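Local coordinates for IroE protein (Escherichia coli, PDB 2GZS) that hydrolyses the trilactone of enterobactin and its C-glucosylated forms, usually once, to give linear trimers, at residues D157-S162 with S184-V189. Numbering follows the deposited sequence.
Sequences DSWLSS and SRVTAV
OD1 of Asp-157 takes a nearly straight salt-bridge hydrogen bond from NH1 of Arg-185 (3.0 Å, 165°), while OD2 is held by Arg-121 and Ser-117. OD1 lies close to the guanidinium plane. A short, buried acid suits this place, since two arginines probably offset its charge. The carboxylate and guanidinium planes are turned 62° apart and OD2 is engaged elsewhere, so the bridge rests on one hydrogen bond. Arg-185 is long enough to bridge the helices, and a bend at chi3 (58°) turns its flat head so that CD1 of Leu-160 lies over the centre of one face, 3.4 Å from CZ. The branched leucine serves twice: its other methyl, CD2, packs 3.9 Å from CG1 of Val-189. Deeper in, with CG anti to the backbone N, the broad indole of Trp-159 reaches across so that CZ3 comes to 3.7 Å from CG1 of Val-186 and as close to CG1 of Val-189; compact beta-branched valines pack closely against this end of the ring. Helix 150-161, which follows the nucleophile elbow of this alpha/beta-hydrolase, thus packs on helix 179-187, with helix 219-232 joining through Leu-230 against Trp-159 and Val-186, and helix 117-132 supplying Arg-121.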
loop_
_atom_site.group_PDB
_atom_site.type_symbol
_atom_site.label_atom_id
_atom_site.label_comp_id
_atom_site.label_asym_id
_atom_site.label_seq_id
_atom_site.Cartn_x
_atom_site.Cartn_y
_atom_site.Cartn_z
ATOM N N ASP A 157 -4.322 8.781 3.449
ATOM C CA ASP A 157 -3.797 10.099 3.102
ATOM C C ASP A 157 -3.706 10.233 1.573
ATOM O O ASP A 157 -4.033 11.290 0.987
ATOM C CB ASP A 157 -2.482 10.355 3.825
ATOM C CG ASP A 157 -1.934 11.764 3.643
ATOM O OD1 ASP A 157 -2.682 12.711 4.046
ATOM O OD2 ASP A 157 -0.821 12.017 3.137
ATOM N N SER A 158 -3.283 9.139 0.940
ATOM C CA SER A 158 -3.095 9.155 -0.518
ATOM C C SER A 158 -4.450 9.032 -1.204
ATOM O O SER A 158 -4.669 9.692 -2.248
ATOM C CB SER A 158 -2.241 7.918 -0.896
ATOM O OG SER A 158 -0.949 8.051 -0.349
ATOM N N TRP A 159 -5.387 8.240 -0.682
ATOM C CA TRP A 159 -6.734 8.199 -1.280
ATOM C C TRP A 159 -7.340 9.598 -1.293
ATOM O O TRP A 159 -8.043 10.055 -2.196
ATOM C CB TRP A 159 -7.627 7.251 -0.420
ATOM C CG TRP A 159 -9.022 7.118 -0.988
ATOM C CD1 TRP A 159 -9.452 6.252 -1.981
ATOM C CD2 TRP A 159 -10.184 7.856 -0.616
ATOM N NE1 TRP A 159 -10.787 6.440 -2.215
ATOM C CE2 TRP A 159 -11.277 7.438 -1.374
ATOM C CE3 TRP A 159 -10.379 8.869 0.327
ATOM C CZ2 TRP A 159 -12.564 7.963 -1.253
ATOM C CZ3 TRP A 159 -11.653 9.404 0.465
ATOM C CH2 TRP A 159 -12.715 8.965 -0.296
ATOM N N LEU A 160 -7.055 10.407 -0.262
ATOM C CA LEU A 160 -7.561 11.803 -0.187
ATOM C C LEU A 160 -6.886 12.699 -1.194
ATOM O O LEU A 160 -7.528 13.633 -1.681
ATOM C CB LEU A 160 -7.325 12.404 1.216
ATOM C CG LEU A 160 -8.295 11.895 2.281
ATOM C CD1 LEU A 160 -7.762 12.236 3.680
ATOM C CD2 LEU A 160 -9.681 12.500 2.019
ATOM N N SER A 161 -5.612 12.475 -1.489
ATOM C CA SER A 161 -4.872 13.513 -2.234
ATOM C C SER A 161 -4.422 13.079 -3.618
ATOM O O SER A 161 -4.100 13.918 -4.484
ATOM C CB SER A 161 -3.672 13.932 -1.388
ATOM O OG SER A 161 -3.998 14.163 -0.009
ATOM N N SER A 162 -4.377 11.823 -3.947
ATOM C CA SER A 162 -3.648 11.355 -5.145
ATOM C C SER A 162 -4.601 11.245 -6.326
ATOM O O SER A 162 -5.763 10.907 -6.121
ATOM C CB SER A 162 -3.043 9.962 -4.860
ATOM O OG SER A 162 -2.351 9.484 -6.041
ATOM N N SER A 184 -12.351 11.191 9.380
ATOM C CA SER A 184 -13.113 12.435 9.345
ATOM C C SER A 184 -12.869 13.145 8.015
ATOM O O SER A 184 -13.796 13.643 7.359
ATOM C CB SER A 184 -12.691 13.319 10.522
ATOM O OG SER A 184 -13.608 14.416 10.570
ATOM N N ARG A 185 -11.604 13.145 7.563
ATOM C CA ARG A 185 -11.393 13.747 6.224
ATOM C C ARG A 185 -11.938 12.870 5.109
ATOM O O ARG A 185 -12.492 13.374 4.103
ATOM C CB ARG A 185 -9.908 13.954 5.987
ATOM C CG ARG A 185 -9.198 14.922 6.923
ATOM C CD ARG A 185 -7.671 14.824 6.912
ATOM N NE ARG A 185 -7.018 15.024 5.640
ATOM C CZ ARG A 185 -5.897 14.665 5.052
ATOM N NH1 ARG A 185 -4.959 13.903 5.622
ATOM N NH2 ARG A 185 -5.654 15.077 3.793
ATOM N N VAL A 186 -11.794 11.555 5.264
ATOM C CA VAL A 186 -12.277 10.636 4.226
ATOM C C VAL A 186 -13.751 10.782 3.992
ATOM O O VAL A 186 -14.301 10.842 2.904
ATOM C CB VAL A 186 -11.950 9.154 4.607
ATOM C CG1 VAL A 186 -12.813 8.228 3.771
ATOM C CG2 VAL A 186 -10.453 8.898 4.471
ATOM N N THR A 187 -14.566 10.865 5.080
ATOM C CA THR A 187 -15.998 10.888 4.867
ATOM C C THR A 187 -16.476 12.330 4.556
ATOM O O THR A 187 -17.656 12.428 4.251
ATOM C CB THR A 187 -16.789 10.330 6.075
ATOM O OG1 THR A 187 -16.475 11.066 7.277
ATOM C CG2 THR A 187 -16.358 8.892 6.389
ATOM N N ALA A 188 -15.607 13.317 4.586
ATOM C CA ALA A 188 -15.989 14.689 4.276
ATOM C C ALA A 188 -15.880 15.021 2.780
ATOM O O ALA A 188 -16.180 16.159 2.418
ATOM C CB ALA A 188 -15.124 15.677 5.050
ATOM N N VAL A 189 -15.380 14.041 1.988
ATOM C CA VAL A 189 -15.117 14.395 0.595
ATOM C C VAL A 189 -16.369 14.768 -0.152
ATOM O O VAL A 189 -17.503 14.418 0.182
ATOM C CB VAL A 189 -14.508 13.188 -0.168
ATOM C CG1 VAL A 189 -13.144 12.832 0.366
ATOM C CG2 VAL A 189 -15.470 12.031 -0.073
#